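Local coordinates for dual specificity protein phosphatase 15 (PDB 1YZ4) that removes phosphate from phosphotyrosine, phosphoserine and phosphothreonine in proteins through its catalytic domain, at residues H36-H41 with G85-H90; G94-T99 with N129-F134. The protein carries 1 engineered substitution. All blocks are in the same frame, centred on the assembly; numbering follows the deposited sequence.

Contact 1. Residues H36-H41 with G85-H90; sequences HIISIH and GNCLVH. With BOG (octyl beta-D-glucopyranoside), chain C.
Ile37 and His90 meet where two neighbouring parallel strands, 36-40 and 87-91, run side by side: the CG2 methyl of Ile37 lies at the edge of the imidazole, 3.4 Å from His90 CD2. With chi1 at 73°, CG of His90 sits between its own backbone N and carbonyl carbon, which carries the ring across to strand 36-40. There Ser39 CA lies over one ring face in a CH-pi contact, while His90 NE2 gives Ser39 OG a weak, bent hydrogen bond of 2.9 Å. Five backbone hydrogen bonds tie the strands, from His36 N to Asn86 O at one end to Ile40 N and His90 O at the other. On the opposite face Val89 CG1 packs tightly between Ile38 CB, at 4.0 Å, and Ile40 CD1, at 3.9 Å, and Cys87 SG rests on Ile38 CG1. Branched residues suit this buried, apolar patch, which helices 70-82 and 97-110 cover. The backbone stays bonded to the end, but the side chains of His36, touching Cys80 and Thr52, and His41, reaching the octyl glucoside, are partly exposed. Backbone bonding thus fixes the register, whereas the imidazole is probably positioned as much by packing against Ile37 and Ser39 as by its weak bond.

Contact 2. Residues G94-T99 with N129-F134; sequences GISRST and NPNPGF. With BOG (octyl beta-D-glucopyranoside), chain C; SO4 (sulfate ion), chain D.
Ile95 O is gripped from opposite faces of its carbonyl plane, by Thr99 OG1 at 2.6 Å and by Asn129 N at 3.0 Å. Thr99 suits the first turn of helix 97-110 because its hydroxyl reaches back to this loop carbonyl while its CG2 methyl packs on Pro130 CD, 3.8 Å away. The Asn129 N-H bond is nearly straight (167°) and ties the loop to residues 129-134. Beside it the backbones come close: Ser96, small enough for the place, sets its CB against Pro130 CA. Asn131 is the N-cap of helix 132-143; its OD1 accepts from Phe134 N at 2.8 Å, and its CG lies over one face of the Phe134 ring. That ring presents its edge, through CE2, to Arg97 CG at 3.7 Å, flanking the aliphatic part of the arginine. A bend at chi3 (-59°) folds the guanidinium back to the sulfate, where NE meets sulfate O2 at 2.7 Å and NH2 meets O1; NH2 also holds O4 of the octyl glucoside. The backbone N-H groups of Ile95, Ser96 and Arg97 bind the same anion, helped by Ser91 OG and Ala93 N. The engineered Ser91 stands where the predicted phosphocysteine nucleophile would be, and a loop wrapping an oxyanion ahead of a helix, closed by an arginine, is the P-loop of the protein-tyrosine phosphatase family.

In the fold
The second strand segment of contact 1 ends at His90, four residues before contact 2 begins at Gly94, and their centres are about 15 Å apart. Strand 87-91, central in the five-stranded mixed sheet, runs through the phosphate-binding loop into helix 97-110, so the parallel pairing of contact 1 leads straight to the anion site of contact 2. The two also touch: Ile40 CD1 lies 3.6 Å from Arg97 O, and Val89 O lies equally near Ser98 CB. The sheet thus backs the start of the helix, while residues 129-134 brace the loop from another part of the chain. Both contacts reach the octyl glucoside beside the sulfate, which places them next to the anion-binding pocket, the probable catalytic site.

Contact 1. Residues H36-H41 with G85-H90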
loop_
_atom_site.group_PDB
_atom_site.type_symbol
_atom_site.label_atom_id
_atom_site.label_comp_id
_atom_site.label_asym_id
_atom_site.label_seq_id
_atom_site.Cartn_x
_atom_site.Cartn_y
_atom_site.Cartn_z
ATOM N N HIS A 36 -0.143 -8.787 8.091
ATOM C CA HIS A 36 -0.882 -8.764 6.836
ATOM C C HIS A 36 -0.023 -8.250 5.699
ATOM O O HIS A 36 0.823 -7.377 5.884
ATOM C CB HIS A 36 -2.126 -7.887 6.970
ATOM C CG HIS A 36 -3.135 -8.421 7.935
ATOM N ND1 HIS A 36 -2.929 -8.428 9.299
ATOM C CD2 HIS A 36 -4.343 -9.000 7.732
ATOM C CE1 HIS A 36 -3.966 -8.989 9.893
ATOM N NE2 HIS A 36 -4.838 -9.346 8.965
ATOM N N ILE A 37 -0.260 -8.788 4.515
ATOM C CA ILE A 37 0.497 -8.400 3.345
ATOM C C ILE A 37 -0.394 -8.383 2.124
ATOM O O ILE A 37 -1.278 -9.227 1.963
ATOM C CB ILE A 37 1.648 -9.399 3.047
ATOM C CG1 ILE A 37 2.676 -9.397 4.184
ATOM C CG2 ILE A 37 2.305 -9.053 1.700
ATOM C CD1 ILE A 37 3.808 -10.444 3.989
ATOM N N ILE A 38 -0.165 -7.400 1.271
ATOM C CA ILE A 38 -0.895 -7.302 0.030
ATOM C C ILE A 38 0.195 -7.506 -1.002
ATOM O O ILE A 38 1.152 -6.735 -1.055
ATOM C CB ILE A 38 -1.521 -5.914 -0.175
ATOM C CG1 ILE A 38 -2.614 -5.666 0.869
ATOM C CG2 ILE A 38 -2.086 -5.803 -1.597
ATOM C CD1 ILE A 38 -3.384 -4.373 0.634
ATOM N N SER A 39 0.082 -8.572 -1.784
ATOM C CA SER A 39 1.064 -8.840 -2.815
ATOM C C SER A 39 0.501 -8.429 -4.170
ATOM O O SER A 39 -0.527 -8.952 -4.617
ATOM C CB SER A 39 1.428 -10.323 -2.837
ATOM O OG SER A 39 2.023 -10.707 -1.614
ATOM N N ILE A 40 1.169 -7.477 -4.805
ATOM C CA ILE A 40 0.772 -7.002 -6.118
ATOM C C ILE A 40 1.832 -7.550 -7.061
ATOM O O ILE A 40 2.849 -6.904 -7.322
ATOM C CB ILE A 40 0.769 -5.465 -6.179
ATOM C CG1 ILE A 40 0.020 -4.896 -4.974
ATOM C CG2 ILE A 40 0.069 -5.002 -7.440
ATOM C CD1 ILE A 40 0.156 -3.397 -4.828
ATOM N N HIS A 41 1.590 -8.761 -7.553
ATOM C CA HIS A 41 2.526 -9.438 -8.438
ATOM C C HIS A 41 1.721 -10.173 -9.496
ATOM O O HIS A 41 0.635 -10.663 -9.206
ATOM C CB HIS A 41 3.351 -10.432 -7.615
ATOM C CG HIS A 41 4.532 -10.995 -8.338
ATOM N ND1 HIS A 41 5.503 -10.198 -8.910
ATOM C CD2 HIS A 41 4.934 -12.275 -8.528
ATOM C CE1 HIS A 41 6.454 -10.964 -9.417
ATOM N NE2 HIS A 41 6.133 -12.227 -9.198
ATOM N N GLY A 85 -3.123 -4.953 13.839
ATOM C CA GLY A 85 -2.153 -5.677 13.032
ATOM C C GLY A 85 -1.177 -4.744 12.339
ATOM O O GLY A 85 -1.115 -3.556 12.651
ATOM N N ASN A 86 -0.393 -5.288 11.413
ATOM C CA ASN A 86 0.564 -4.495 10.652
ATOM C C ASN A 86 0.552 -4.982 9.214
ATOM O O ASN A 86 0.753 -6.172 8.947
ATOM C CB ASN A 86 1.973 -4.618 11.230
ATOM C CG ASN A 86 2.101 -3.969 12.584
ATOM O OD1 ASN A 86 1.754 -4.561 13.603
ATOM N ND2 ASN A 86 2.591 -2.737 12.604
ATOM N N CYS A 87 0.322 -4.063 8.284
ATOM C CA CYS A 87 0.256 -4.444 6.886
ATOM C C CYS A 87 1.402 -3.965 6.017
ATOM O O CYS A 87 1.761 -2.786 6.028
ATOM C CB CYS A 87 -1.066 -3.975 6.267
ATOM S SG CYS A 87 -1.296 -4.512 4.543
ATOM N N LEU A 88 1.970 -4.902 5.266
ATOM C CA LEU A 88 3.047 -4.594 4.335
ATOM C C LEU A 88 2.505 -4.721 2.916
ATOM O O LEU A 88 2.045 -5.787 2.519
ATOM C CB LEU A 88 4.225 -5.567 4.493
ATOM C CG LEU A 88 5.091 -5.732 3.228
ATOM C CD1 LEU A 88 5.869 -4.449 2.954
ATOM C CD2 LEU A 88 6.056 -6.896 3.394
ATOM N N VAL A 89 2.539 -3.633 2.160
ATOM C CA VAL A 89 2.093 -3.698 0.774
ATOM C C VAL A 89 3.373 -3.702 -0.066
ATOM O O VAL A 89 4.246 -2.848 0.120
ATOM C CB VAL A 89 1.223 -2.478 0.383
ATOM C CG1 VAL A 89 0.671 -2.671 -1.026
ATOM C CG2 VAL A 89 0.083 -2.297 1.387
ATOM N N HIS A 90 3.493 -4.660 -0.980
ATOM C CA HIS A 90 4.692 -4.735 -1.805
ATOM C C HIS A 90 4.463 -5.107 -3.267
ATOM O O HIS A 90 3.455 -5.721 -3.632
ATOM C CB HIS A 90 5.671 -5.736 -1.190
ATOM C CG HIS A 90 5.249 -7.161 -1.351
ATOM N ND1 HIS A 90 5.477 -7.878 -2.506
ATOM C CD2 HIS A 90 4.593 -7.998 -0.513
ATOM C CE1 HIS A 90 4.982 -9.097 -2.372
ATOM N NE2 HIS A 90 4.440 -9.194 -1.172
HETATM C C1 BOG C . 10.465 -8.824 -13.080
HETATM O O1 BOG C . 11.559 -9.082 -13.968
HETATM C C2 BOG C . 9.932 -7.384 -13.325
HETATM O O2 BOG C . 10.957 -6.438 -13.078
HETATM C C3 BOG C . 8.749 -7.115 -12.389
HETATM O O3 BOG C . 8.241 -5.816 -12.616
HETATM C C4 BOG C . 7.667 -8.147 -12.682
HETATM O O4 BOG C . 6.563 -7.917 -11.827
HETATM C C5 BOG C . 8.229 -9.577 -12.450
HETATM O O5 BOG C . 9.380 -9.773 -13.312
HETATM C C6 BOG C . 7.168 -10.626 -12.779
HETATM O O6 BOG C . 7.711 -11.934 -12.692
HETATM C "C1'" BOG C . 12.402 -10.185 -13.604
HETATM C "C2'" BOG C . 13.821 -9.694 -13.795
HETATM C "C3'" BOG C . 14.223 -8.869 -12.590
HETATM C "C4'" BOG C . 15.627 -8.298 -12.692
HETATM C "C5'" BOG C . 15.991 -7.480 -11.449
HETATM C "C6'" BOG C . 14.911 -6.483 -11.047
HETATM C "C7'" BOG C . 15.321 -5.720 -9.814
HETATM C "C8'" BOG C . 14.247 -4.743 -9.417
#

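Contact 2. Residues G94-T99 with N129-F134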
loop_
_atom_site.group_PDB
_atom_site.type_symbol
_atom_site.label_atom_id
_atom_site.label_comp_id
_atom_site.label_asym_id
_atom_site.label_seq_id
_atom_site.Cartn_x
_atom_site.Cartn_y
_atom_site.Cartn_z
ATOM N N GLY A 94 9.386 -2.283 -5.725
ATOM C CA GLY A 94 9.119 -1.409 -4.602
ATOM C C GLY A 94 9.076 0.028 -5.082
ATOM O O GLY A 94 9.407 0.947 -4.333
ATOM N N ILE A 95 8.660 0.229 -6.333
ATOM C CA ILE A 95 8.604 1.571 -6.898
ATOM C C ILE A 95 7.228 2.167 -7.178
ATOM O O ILE A 95 6.860 3.182 -6.572
ATOM C CB ILE A 95 9.409 1.672 -8.224
ATOM C CG1 ILE A 95 10.877 1.299 -7.985
ATOM C CG2 ILE A 95 9.294 3.098 -8.793
ATOM C CD1 ILE A 95 11.754 1.378 -9.231
ATOM N N SER A 96 6.467 1.561 -8.088
ATOM C CA SER A 96 5.180 2.148 -8.444
ATOM C C SER A 96 3.873 1.483 -8.018
ATOM O O SER A 96 2.985 2.180 -7.536
ATOM C CB SER A 96 5.139 2.408 -9.953
ATOM O OG SER A 96 4.897 1.223 -10.666
ATOM N N ARG A 97 3.743 0.166 -8.189
ATOM C CA ARG A 97 2.508 -0.542 -7.824
ATOM C C ARG A 97 2.095 -0.481 -6.344
ATOM O O ARG A 97 0.962 -0.110 -6.025
ATOM C CB ARG A 97 2.583 -2.009 -8.263
ATOM C CG ARG A 97 2.337 -2.225 -9.752
ATOM C CD ARG A 97 2.604 -3.661 -10.179
ATOM N NE ARG A 97 3.975 -4.090 -9.909
ATOM C CZ ARG A 97 4.511 -5.222 -10.369
ATOM N NH1 ARG A 97 3.797 -6.043 -11.126
ATOM N NH2 ARG A 97 5.764 -5.540 -10.079
ATOM N N SER A 98 2.997 -0.858 -5.445
ATOM C CA SER A 98 2.684 -0.831 -4.020
ATOM C C SER A 98 2.469 0.611 -3.566
ATOM O O SER A 98 1.632 0.900 -2.704
ATOM C CB SER A 98 3.827 -1.462 -3.214
ATOM O OG SER A 98 5.051 -0.768 -3.419
ATOM N N THR A 99 3.236 1.512 -4.164
ATOM C CA THR A 99 3.167 2.930 -3.840
ATOM C C THR A 99 1.793 3.503 -4.162
ATOM O O THR A 99 1.235 4.285 -3.394
ATOM C CB THR A 99 4.245 3.703 -4.623
ATOM O OG1 THR A 99 5.524 3.102 -4.375
ATOM C CG2 THR A 99 4.286 5.151 -4.196
ATOM N N ASN A 129 7.596 6.073 -6.682
ATOM C CA ASN A 129 7.251 6.673 -7.959
ATOM C C ASN A 129 6.263 5.849 -8.781
ATOM O O ASN A 129 6.640 4.950 -9.532
ATOM C CB ASN A 129 8.543 6.936 -8.750
ATOM C CG ASN A 129 8.286 7.336 -10.194
ATOM O OD1 ASN A 129 7.265 7.952 -10.515
ATOM N ND2 ASN A 129 9.231 7.001 -11.074
ATOM N N PRO A 130 4.967 6.132 -8.627
ATOM C CA PRO A 130 3.982 5.375 -9.406
ATOM C C PRO A 130 4.066 5.791 -10.873
ATOM O O PRO A 130 4.361 6.948 -11.179
ATOM C CB PRO A 130 2.655 5.746 -8.740
ATOM C CG PRO A 130 2.922 7.075 -8.144
ATOM C CD PRO A 130 4.312 6.948 -7.592
ATOM N N ASN A 131 3.824 4.850 -11.783
ATOM C CA ASN A 131 3.902 5.163 -13.207
ATOM C C ASN A 131 2.859 6.218 -13.614
ATOM O O ASN A 131 1.835 6.392 -12.945
ATOM C CB ASN A 131 3.768 3.875 -14.048
ATOM C CG ASN A 131 2.338 3.356 -14.130
ATOM O OD1 ASN A 131 1.425 4.086 -14.533
ATOM N ND2 ASN A 131 2.139 2.083 -13.766
ATOM N N PRO A 132 3.110 6.939 -14.721
ATOM C CA PRO A 132 2.201 7.982 -15.216
ATOM C C PRO A 132 0.716 7.610 -15.214
ATOM O O PRO A 132 -0.130 8.422 -14.839
ATOM C CB PRO A 132 2.726 8.245 -16.625
ATOM C CG PRO A 132 4.190 8.019 -16.467
ATOM C CD PRO A 132 4.232 6.750 -15.658
ATOM N N GLY A 133 0.405 6.383 -15.629
ATOM C CA GLY A 133 -0.983 5.953 -15.669
ATOM C C GLY A 133 -1.615 5.801 -14.300
ATOM O O GLY A 133 -2.792 6.114 -14.107
ATOM N N PHE A 134 -0.836 5.317 -13.339
ATOM C CA PHE A 134 -1.355 5.138 -11.987
ATOM C C PHE A 134 -1.580 6.488 -11.311
ATOM O O PHE A 134 -2.438 6.622 -10.444
ATOM C CB PHE A 134 -0.390 4.290 -11.144
ATOM C CG PHE A 134 -0.259 2.873 -11.618
ATOM C CD1 PHE A 134 -1.110 2.369 -12.601
ATOM C CD2 PHE A 134 0.699 2.030 -11.066
ATOM C CE1 PHE A 134 -1.005 1.045 -13.023
ATOM C CE2 PHE A 134 0.810 0.709 -11.481
ATOM C CZ PHE A 134 -0.043 0.214 -12.461
HETATM C C1 BOG C . 10.465 -8.824 -13.080
HETATM O O1 BOG C . 11.559 -9.082 -13.968
HETATM C C2 BOG C . 9.932 -7.384 -13.325
HETATM O O2 BOG C . 10.957 -6.438 -13.078
HETATM C C3 BOG C . 8.749 -7.115 -12.389
HETATM O O3 BOG C . 8.241 -5.816 -12.616
HETATM C C4 BOG C . 7.667 -8.147 -12.682
HETATM O O4 BOG C . 6.563 -7.917 -11.827
HETATM C C5 BOG C . 8.229 -9.577 -12.450
HETATM O O5 BOG C . 9.380 -9.773 -13.312
HETATM C C6 BOG C . 7.168 -10.626 -12.779
HETATM O O6 BOG C . 7.711 -11.934 -12.692
HETATM C "C1'" BOG C . 12.402 -10.185 -13.604
HETATM C "C2'" BOG C . 13.821 -9.694 -13.795
HETATM C "C3'" BOG C . 14.223 -8.869 -12.590
HETATM C "C4'" BOG C . 15.627 -8.298 -12.692
HETATM C "C5'" BOG C . 15.991 -7.480 -11.449
HETATM C "C6'" BOG C . 14.911 -6.483 -11.047
HETATM C "C7'" BOG C . 15.321 -5.720 -9.814
HETATM C "C8'" BOG C . 14.247 -4.743 -9.417
HETATM S S SO4 D . 6.917 -2.118 -8.700
HETATM O O1 SO4 D . 7.507 -3.361 -9.180
HETATM O O2 SO4 D . 5.498 -2.086 -9.035
HETATM O O3 SO4 D . 7.078 -2.013 -7.266
HETATM O O4 SO4 D . 7.569 -0.964 -9.303
#